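Local coordinates for probable transcriptional regulatory protein, Rv1404 (Mycobacterium tuberculosis, PDB 2NYX) that probably binds DNA as a MarR-type winged helix-turn-helix transcription factor, with two copies of the chain in the assembly, at residues B[29-34]-B[118-123]; B[45-50]-B[80-85]; B[63-68]-B[74-79]. One frame throughout, in Å; residues are numbered along the deposited sequence.

The three contacts run from the subunit interface to the winged helix-turn-helix lobe that probably binds DNA. Contact 1 pairs helices 26-39 and 107-128; its centre lies about 19 Å from that of contact 2, and the two touch where NH2 of Arg-120 packs 4.0 Å from CE2 of Phe-48. Contact 2 sets helix 45-57 against helix 73-85, which also serves contact 3, with only about 10 Å between the two centres. Leu-65 joins them, its CD1 lying 3.5 Å from CG2 of Val-80. Contacts 1 and 3, on opposite sides of the chain's centre, have nearest atoms about 15 Å apart. All three reach the second subunit.

Contact 1 of 3, residues B[29-34]-B[118-123]; sequences VAISAH and EHRRTE
Ser-32 and Arg-120 meet with the serine backbone and CB laid over one face of the guanidinium group. CB of Ser-32 stands 3.5 Å above the plane, over its centre, and CA of Ser-32 comes within 3.3 Å of NE of Arg-120. Serine's short side chain suits the place: CB and CA come right up to the guanidinium while OG turns back to its own helix. The arginine arrives there by running straight out from its helix, CG anti to the backbone N (chi1 -171°), and then bending at chi3 (-54°). Beside it, CG2 of Ile-31 rests 4.0 Å from CG of Arg-120 and equally far from CB of Glu-123, so a branched apolar side chain packs on the aliphatic parts of two charged residues. Segments 29-34 and 118-123 run roughly antiparallel, at 144°, their axes approaching to 9.5 Å. They belong to the helical dimerisation region of the MarR fold, in which helices from both ends of the chain come together beside the winged helix-turn-helix. The second shell fixes the polar ends. NE of Arg-120 is hydrogen-bonded to OG of Ser-35, and NH1 to OG of Ser-25 of the second subunit; OG of Ser-32 bonds to the carbonyl of Leu-28. Glu-123 forms a salt bridge with Arg-126, while Phe-146 of the second subunit packs on Ile-31.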
loop_
_atom_site.group_PDB
_atom_site.type_symbol
_atom_site.label_atom_id
_atom_site.label_comp_id
_atom_site.label_asym_id
_atom_site.label_seq_id
_atom_site.Cartn_x
_atom_site.Cartn_y
_atom_site.Cartn_z
ATOM N N VAL B 29 -6.127 -1.784 -1.067
ATOM C CA VAL B 29 -5.018 -0.961 -0.580
ATOM C C VAL B 29 -5.288 -0.374 0.815
ATOM O O VAL B 29 -4.413 -0.394 1.676
ATOM C CB VAL B 29 -4.644 0.146 -1.606
ATOM C CG1 VAL B 29 -3.853 1.277 -0.951
ATOM C CG2 VAL B 29 -3.851 -0.446 -2.752
ATOM N N ALA B 30 -6.493 0.134 1.037
ATOM C CA ALA B 30 -6.859 0.693 2.335
ATOM C C ALA B 30 -6.874 -0.391 3.390
ATOM O O ALA B 30 -6.472 -0.146 4.515
ATOM C CB ALA B 30 -8.216 1.381 2.269
ATOM N N ILE B 31 -7.350 -1.581 3.020
ATOM C CA ILE B 31 -7.374 -2.739 3.918
ATOM C C ILE B 31 -5.948 -3.159 4.267
ATOM O O ILE B 31 -5.642 -3.452 5.423
ATOM C CB ILE B 31 -8.138 -3.945 3.308
ATOM C CG1 ILE B 31 -9.641 -3.668 3.229
ATOM C CG2 ILE B 31 -7.900 -5.219 4.136
ATOM C CD1 ILE B 31 -10.428 -4.760 2.493
ATOM N N SER B 32 -5.086 -3.187 3.258
ATOM C CA SER B 32 -3.683 -3.497 3.467
ATOM C C SER B 32 -3.038 -2.481 4.403
ATOM O O SER B 32 -2.379 -2.856 5.370
ATOM C CB SER B 32 -2.943 -3.549 2.139
ATOM O OG SER B 32 -3.546 -4.490 1.264
ATOM N N ALA B 33 -3.256 -1.197 4.125
ATOM C CA ALA B 33 -2.639 -0.125 4.889
ATOM C C ALA B 33 -3.115 -0.166 6.321
ATOM O O ALA B 33 -2.322 -0.001 7.236
ATOM C CB ALA B 33 -2.942 1.214 4.267
ATOM N N HIS B 34 -4.408 -0.404 6.511
ATOM C CA HIS B 34 -4.988 -0.520 7.829
ATOM C C HIS B 34 -4.391 -1.680 8.611
ATOM O O HIS B 34 -4.151 -1.549 9.806
ATOM C CB HIS B 34 -6.505 -0.684 7.743
ATOM C CG HIS B 34 -7.163 -0.900 9.073
ATOM N ND1 HIS B 34 -7.753 -2.095 9.428
ATOM C CD2 HIS B 34 -7.302 -0.080 10.141
ATOM C CE1 HIS B 34 -8.235 -1.996 10.653
ATOM N NE2 HIS B 34 -7.972 -0.785 11.110
ATOM N N GLU B 118 -1.933 -12.131 8.810
ATOM C CA GLU B 118 -3.072 -12.915 9.291
ATOM C C GLU B 118 -4.302 -12.029 9.470
ATOM O O GLU B 118 -5.406 -12.437 9.131
ATOM C CB GLU B 118 -2.729 -13.743 10.553
ATOM C CG GLU B 118 -3.168 -13.152 11.907
ATOM C CD GLU B 118 -4.464 -13.768 12.472
ATOM O OE1 GLU B 118 -5.568 -13.208 12.230
ATOM O OE2 GLU B 118 -4.378 -14.807 13.176
ATOM N N HIS B 119 -4.095 -10.805 9.951
ATOM C CA HIS B 119 -5.186 -9.854 10.154
ATOM C C HIS B 119 -5.823 -9.366 8.855
ATOM O O HIS B 119 -7.049 -9.199 8.781
ATOM C CB HIS B 119 -4.729 -8.674 11.011
ATOM C CG HIS B 119 -4.605 -9.013 12.465
ATOM N ND1 HIS B 119 -3.389 -9.170 13.094
ATOM C CD2 HIS B 119 -5.550 -9.253 13.406
ATOM C CE1 HIS B 119 -3.589 -9.479 14.362
ATOM N NE2 HIS B 119 -4.891 -9.535 14.578
ATOM N N ARG B 120 -4.991 -9.152 7.841
ATOM C CA ARG B 120 -5.472 -8.746 6.541
ATOM C C ARG B 120 -6.247 -9.887 5.884
ATOM O O ARG B 120 -7.282 -9.657 5.244
ATOM C CB ARG B 120 -4.315 -8.290 5.650
ATOM C CG ARG B 120 -4.750 -7.639 4.336
ATOM C CD ARG B 120 -3.566 -7.362 3.433
ATOM N NE ARG B 120 -2.563 -6.572 4.140
ATOM C CZ ARG B 120 -1.343 -6.301 3.691
ATOM N NH1 ARG B 120 -0.938 -6.745 2.509
ATOM N NH2 ARG B 120 -0.530 -5.569 4.435
ATOM N N ARG B 121 -5.755 -11.114 6.042
ATOM C CA ARG B 121 -6.458 -12.263 5.498
ATOM C C ARG B 121 -7.854 -12.399 6.106
ATOM O O ARG B 121 -8.801 -12.724 5.396
ATOM C CB ARG B 121 -5.666 -13.554 5.696
ATOM C CG ARG B 121 -6.130 -14.649 4.768
ATOM C CD ARG B 121 -5.699 -16.024 5.200
ATOM N NE ARG B 121 -6.134 -17.029 4.224
ATOM C CZ ARG B 121 -7.314 -17.645 4.241
ATOM N NH1 ARG B 121 -8.201 -17.371 5.186
ATOM N NH2 ARG B 121 -7.607 -18.542 3.311
ATOM N N THR B 122 -7.978 -12.140 7.407
ATOM C CA THR B 122 -9.269 -12.215 8.092
ATOM C C THR B 122 -10.260 -11.186 7.533
ATOM O O THR B 122 -11.442 -11.492 7.376
ATOM C CB THR B 122 -9.127 -12.077 9.636
ATOM O OG1 THR B 122 -8.134 -12.985 10.116
ATOM C CG2 THR B 122 -10.433 -12.399 10.344
ATOM N N GLU B 123 -9.778 -9.981 7.221
ATOM C CA GLU B 123 -10.617 -8.955 6.595
ATOM C C GLU B 123 -10.981 -9.295 5.161
ATOM O O GLU B 123 -12.086 -8.984 4.720
ATOM C CB GLU B 123 -9.974 -7.562 6.636
ATOM C CG GLU B 123 -10.646 -6.579 7.620
ATOM C CD GLU B 123 -12.132 -6.280 7.296
ATOM O OE1 GLU B 123 -13.001 -6.586 8.143
ATOM O OE2 GLU B 123 -12.433 -5.735 6.209
#

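Contact 2 of 3, residues B[45-50]-B[80-85]; sequences IPQFRT and VDRLVG
Leu-83 points its forked end at segment 45-50, where CD1 touches both Gln-47 and Thr-50, and CD2 meets Gln-47. CD1 lies 3.7 Å from the backbone O of Gln-47 and 4.1 Å from CG2 of Thr-50, while CD2 lies 4.1 Å from CG of Gln-47. Leucine fits because its branch lies far enough from the backbone to bridge segments 45-50 and 80-85, whose axes approach to 10.7 Å and cross at -76°. Its side chain runs obliquely to both partners, and the methyls pack on a carbonyl oxygen, the methylenes of Gln-47 and the methyl of Thr-50. Gln-47 serves it with its aliphatic half: CG is anti to the carbonyl carbon (chi1 -78°), and the extended chain beyond carries the amide past the leucine. There it crosses the Arg-82 side chain at about a right angle, with NE2 of Gln-47 4.0 Å from CD of Arg-82. The other end of the amide, OE1, accepts a hydrogen bond from the backbone N of Thr-44. Thr-50 turns CG2 toward the leucine and gives OG1 to its own helix, bonding to O of Pro-46 at 3.0 Å; this keeps its polar atom satisfied beside an apolar neighbour. In the winged helix-turn-helix of the MarR family, this contact joins helix 73-85 to helix 45-57. Ile-89 of strand 89-92 packs on both Leu-83 and Thr-50, Leu-65 of helix 62-69 also touches Thr-50, and Phe-48 faces helices 26-39 and 107-128.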
loop_
_atom_site.group_PDB
_atom_site.type_symbol
_atom_site.label_atom_id
_atom_site.label_comp_id
_atom_site.label_asym_id
_atom_site.label_seq_id
_atom_site.Cartn_x
_atom_site.Cartn_y
_atom_site.Cartn_z
ATOM N N ILE B 45 4.666 2.286 5.171
ATOM C CA ILE B 45 4.458 1.279 4.126
ATOM C C ILE B 45 5.764 0.787 3.472
ATOM O O ILE B 45 5.940 -0.426 3.311
ATOM C CB ILE B 45 3.375 1.731 3.076
ATOM C CG1 ILE B 45 1.984 1.701 3.727
ATOM C CG2 ILE B 45 3.436 0.867 1.815
ATOM C CD1 ILE B 45 0.803 1.916 2.786
ATOM N N PRO B 46 6.675 1.710 3.082
ATOM C CA PRO B 46 8.007 1.257 2.627
ATOM C C PRO B 46 8.739 0.385 3.661
ATOM O O PRO B 46 9.333 -0.641 3.313
ATOM C CB PRO B 46 8.756 2.571 2.391
ATOM C CG PRO B 46 7.665 3.569 2.076
ATOM C CD PRO B 46 6.539 3.179 2.985
ATOM N N GLN B 47 8.689 0.784 4.923
ATOM C CA GLN B 47 9.257 -0.019 5.995
ATOM C C GLN B 47 8.648 -1.417 6.019
ATOM O O GLN B 47 9.371 -2.409 6.062
ATOM C CB GLN B 47 9.075 0.687 7.339
ATOM C CG GLN B 47 10.075 1.814 7.541
ATOM C CD GLN B 47 9.729 2.724 8.697
ATOM O OE1 GLN B 47 8.826 2.438 9.492
ATOM N NE2 GLN B 47 10.452 3.839 8.801
ATOM N N PHE B 48 7.325 -1.510 5.958
ATOM C CA PHE B 48 6.694 -2.823 6.001
ATOM C C PHE B 48 7.061 -3.705 4.806
ATOM O O PHE B 48 7.279 -4.905 4.966
ATOM C CB PHE B 48 5.179 -2.743 6.175
ATOM C CG PHE B 48 4.551 -4.086 6.369
ATOM C CD1 PHE B 48 4.702 -4.766 7.573
ATOM C CD2 PHE B 48 3.879 -4.711 5.326
ATOM C CE1 PHE B 48 4.158 -6.027 7.746
ATOM C CE2 PHE B 48 3.328 -5.975 5.492
ATOM C CZ PHE B 48 3.466 -6.634 6.699
ATOM N N ARG B 49 7.137 -3.111 3.618
ATOM C CA ARG B 49 7.565 -3.828 2.421
ATOM C C ARG B 49 8.981 -4.421 2.586
ATOM O O ARG B 49 9.221 -5.582 2.239
ATOM C CB ARG B 49 7.456 -2.922 1.182
ATOM C CG ARG B 49 7.850 -3.585 -0.129
ATOM C CD ARG B 49 7.008 -4.827 -0.399
ATOM N NE ARG B 49 7.553 -5.665 -1.462
ATOM C CZ ARG B 49 6.996 -6.804 -1.868
ATOM N NH1 ARG B 49 5.869 -7.230 -1.318
ATOM N NH2 ARG B 49 7.552 -7.516 -2.831
ATOM N N THR B 50 9.899 -3.626 3.132
ATOM C CA THR B 50 11.245 -4.090 3.502
ATOM C C THR B 50 11.184 -5.396 4.286
ATOM O O THR B 50 11.943 -6.329 4.020
ATOM C CB THR B 50 11.986 -3.027 4.347
ATOM O OG1 THR B 50 12.100 -1.828 3.591
ATOM C CG2 THR B 50 13.377 -3.480 4.735
ATOM N N VAL B 80 16.489 1.049 6.896
ATOM C CA VAL B 80 17.035 -0.155 7.526
ATOM C C VAL B 80 17.611 0.216 8.898
ATOM O O VAL B 80 17.362 -0.484 9.881
ATOM C CB VAL B 80 18.087 -0.876 6.634
ATOM C CG1 VAL B 80 18.753 -2.029 7.377
ATOM C CG2 VAL B 80 17.438 -1.408 5.390
ATOM N N ASP B 81 18.348 1.324 8.969
ATOM C CA ASP B 81 18.844 1.837 10.249
ATOM C C ASP B 81 17.728 1.977 11.287
ATOM O O ASP B 81 17.894 1.575 12.444
ATOM C CB ASP B 81 19.537 3.192 10.073
ATOM C CG ASP B 81 20.867 3.090 9.353
ATOM O OD1 ASP B 81 21.521 2.023 9.422
ATOM O OD2 ASP B 81 21.268 4.097 8.723
ATOM N N ARG B 82 16.604 2.549 10.867
ATOM C CA ARG B 82 15.450 2.760 11.732
ATOM C C ARG B 82 14.863 1.439 12.197
ATOM O O ARG B 82 14.546 1.265 13.372
ATOM C CB ARG B 82 14.374 3.582 11.011
ATOM C CG ARG B 82 14.726 5.041 10.864
ATOM C CD ARG B 82 13.547 5.878 10.374
ATOM N NE ARG B 82 14.013 7.158 9.830
ATOM C CZ ARG B 82 14.193 7.411 8.532
ATOM N NH1 ARG B 82 13.926 6.478 7.617
ATOM N NH2 ARG B 82 14.637 8.603 8.145
ATOM N N LEU B 83 14.720 0.508 11.263
ATOM C CA LEU B 83 14.153 -0.797 11.575
ATOM C C LEU B 83 15.095 -1.622 12.444
ATOM O O LEU B 83 14.656 -2.464 13.235
ATOM C CB LEU B 83 13.765 -1.544 10.293
ATOM C CG LEU B 83 12.584 -0.949 9.534
ATOM C CD1 LEU B 83 12.257 -1.763 8.298
ATOM C CD2 LEU B 83 11.365 -0.825 10.424
ATOM N N VAL B 84 16.392 -1.360 12.299
ATOM C CA VAL B 84 17.391 -1.921 13.209
ATOM C C VAL B 84 17.196 -1.346 14.614
ATOM O O VAL B 84 17.180 -2.085 15.593
ATOM C CB VAL B 84 18.819 -1.705 12.697
ATOM C CG1 VAL B 84 19.826 -2.004 13.785
ATOM C CG2 VAL B 84 19.064 -2.590 11.487
ATOM N N GLY B 85 17.016 -0.030 14.684
ATOM C CA GLY B 85 16.731 0.665 15.927
ATOM C C GLY B 85 15.479 0.163 16.615
ATOM O O GLY B 85 15.404 0.182 17.831
#

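Contact 3 of 3, residues B[63-68]-B[74-79]; sequences ATLATL and SATGRM
Thr-76 reaches segment 63-68 with both branches of its side chain, OG1 against Ala-66 and CG2 against Leu-65. With chi1 at -48°, OG1 sits anti to the carbonyl carbon and CG2 anti to the backbone N, which lets a single residue meet two neighbours. OG1 of Thr-76 lies 3.4 Å from CB of Ala-66, a van der Waals contact with a methyl; the hydroxyl's hydrogen-bond partner is the carbonyl O of Gln-72 in the preceding turn. Being bound there, the polar atom can be buried against a methyl. Alanine suits the opposing position: its short side chain allows the backbones to come close, with CA of Ala-66 only 5.8 Å from CA of Thr-76. The methyl CG2 of Thr-76 meets CD1 of Leu-65 at 3.8 Å. Leu-65 holds an unusual first torsion, chi1 -141°, away from the staggered values, and in this conformation CD1 is directed at the threonine. Helices 62-69 and 73-85, joined by a short turn, form the helix-turn-helix of the MarR family, and in relatives the second of them is the recognition helix, so the contact joins the two helices of that motif. Helix 45-57 completes the core with Pro-46 on Met-79, a selenomethionine here, while Ile-60 of strand 60-61 packs on Leu-65.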
loop_
_atom_site.group_PDB
_atom_site.type_symbol
_atom_site.label_atom_id
_atom_site.label_comp_id
_atom_site.label_asym_id
_atom_site.label_seq_id
_atom_site.Cartn_x
_atom_site.Cartn_y
_atom_site.Cartn_z
ATOM N N ALA B 63 22.181 -3.131 -1.492
ATOM C CA ALA B 63 21.984 -2.917 -2.931
ATOM C C ALA B 63 20.829 -3.753 -3.471
ATOM O O ALA B 63 20.026 -3.267 -4.274
ATOM C CB ALA B 63 23.276 -3.193 -3.726
ATOM N N THR B 64 20.751 -5.004 -3.019
ATOM C CA THR B 64 19.703 -5.917 -3.440
ATOM C C THR B 64 18.371 -5.472 -2.852
ATOM O O THR B 64 17.345 -5.536 -3.527
ATOM C CB THR B 64 20.017 -7.381 -3.032
ATOM O OG1 THR B 64 21.306 -7.766 -3.541
ATOM C CG2 THR B 64 18.941 -8.349 -3.554
ATOM N N LEU B 65 18.391 -5.004 -1.605
ATOM C CA LEU B 65 17.175 -4.546 -0.935
ATOM C C LEU B 65 16.581 -3.370 -1.682
ATOM O O LEU B 65 15.399 -3.376 -2.005
ATOM C CB LEU B 65 17.450 -4.136 0.518
ATOM C CG LEU B 65 16.439 -4.471 1.628
ATOM C CD1 LEU B 65 16.548 -3.463 2.723
ATOM C CD2 LEU B 65 14.999 -4.511 1.179
ATOM N N ALA B 66 17.416 -2.369 -1.954
ATOM C CA ALA B 66 17.010 -1.158 -2.662
ATOM C C ALA B 66 16.432 -1.438 -4.044
ATOM O O ALA B 66 15.512 -0.746 -4.486
ATOM C CB ALA B 66 18.182 -0.197 -2.781
ATOM N N THR B 67 16.983 -2.439 -4.725
ATOM C CA THR B 67 16.547 -2.776 -6.074
ATOM C C THR B 67 15.194 -3.449 -6.031
ATOM O O THR B 67 14.316 -3.120 -6.832
ATOM C CB THR B 67 17.584 -3.648 -6.808
ATOM O OG1 THR B 67 18.829 -2.947 -6.841
ATOM C CG2 THR B 67 17.149 -3.931 -8.228
ATOM N N LEU B 68 15.025 -4.369 -5.081
ATOM C CA LEU B 68 13.764 -5.075 -4.885
ATOM C C LEU B 68 12.683 -4.138 -4.371
ATOM O O LEU B 68 11.529 -4.240 -4.780
ATOM C CB LEU B 68 13.938 -6.260 -3.952
ATOM C CG LEU B 68 14.723 -7.472 -4.457
ATOM C CD1 LEU B 68 14.942 -8.450 -3.318
ATOM C CD2 LEU B 68 14.049 -8.172 -5.637
ATOM N N SER B 74 20.208 5.468 -0.650
ATOM C CA SER B 74 20.434 6.311 0.535
ATOM C C SER B 74 19.263 6.201 1.503
ATOM O O SER B 74 19.452 5.997 2.711
ATOM C CB SER B 74 20.634 7.772 0.145
ATOM O OG SER B 74 21.844 7.951 -0.561
ATOM N N ALA B 75 18.057 6.332 0.942
ATOM C CA ALA B 75 16.811 6.219 1.681
ATOM C C ALA B 75 16.616 4.814 2.230
ATOM O O ALA B 75 16.219 4.660 3.374
ATOM C CB ALA B 75 15.635 6.619 0.805
ATOM N N THR B 76 16.894 3.797 1.419
ATOM C CA THR B 76 16.853 2.405 1.882
ATOM C C THR B 76 17.753 2.222 3.116
ATOM O O THR B 76 17.328 1.687 4.141
ATOM C CB THR B 76 17.297 1.415 0.774
ATOM O OG1 THR B 76 16.616 1.714 -0.442
ATOM C CG2 THR B 76 16.976 -0.013 1.165
ATOM N N GLY B 77 18.990 2.683 3.005
ATOM C CA GLY B 77 19.940 2.591 4.095
ATOM C C GLY B 77 19.402 3.200 5.366
ATOM O O GLY B 77 19.528 2.608 6.428
ATOM N N ARG B 78 18.803 4.386 5.245
ATOM C CA ARG B 78 18.187 5.085 6.372
ATOM C C ARG B 78 17.023 4.332 7.016
ATOM O O ARG B 78 16.931 4.284 8.240
ATOM C CB ARG B 78 17.753 6.493 5.974
ATOM C CG ARG B 78 18.833 7.544 6.170
ATOM C CD ARG B 78 18.438 8.870 5.563
ATOM N NE ARG B 78 18.544 8.855 4.105
ATOM C CZ ARG B 78 17.964 9.731 3.294
ATOM N NH1 ARG B 78 17.221 10.713 3.782
ATOM N NH2 ARG B 78 18.125 9.625 1.984
HETATM N N MSE B 79 16.144 3.743 6.207
HETATM C CA MSE B 79 15.013 2.995 6.766
HETATM C C MSE B 79 15.393 1.637 7.361
HETATM O O MSE B 79 14.704 1.141 8.241
HETATM C CB MSE B 79 13.820 2.899 5.799
HETATM C CG MSE B 79 14.007 2.022 4.582
HETATM SE SE MSE B 79 12.474 2.160 3.295
HETATM C CE MSE B 79 12.523 4.126 2.882
#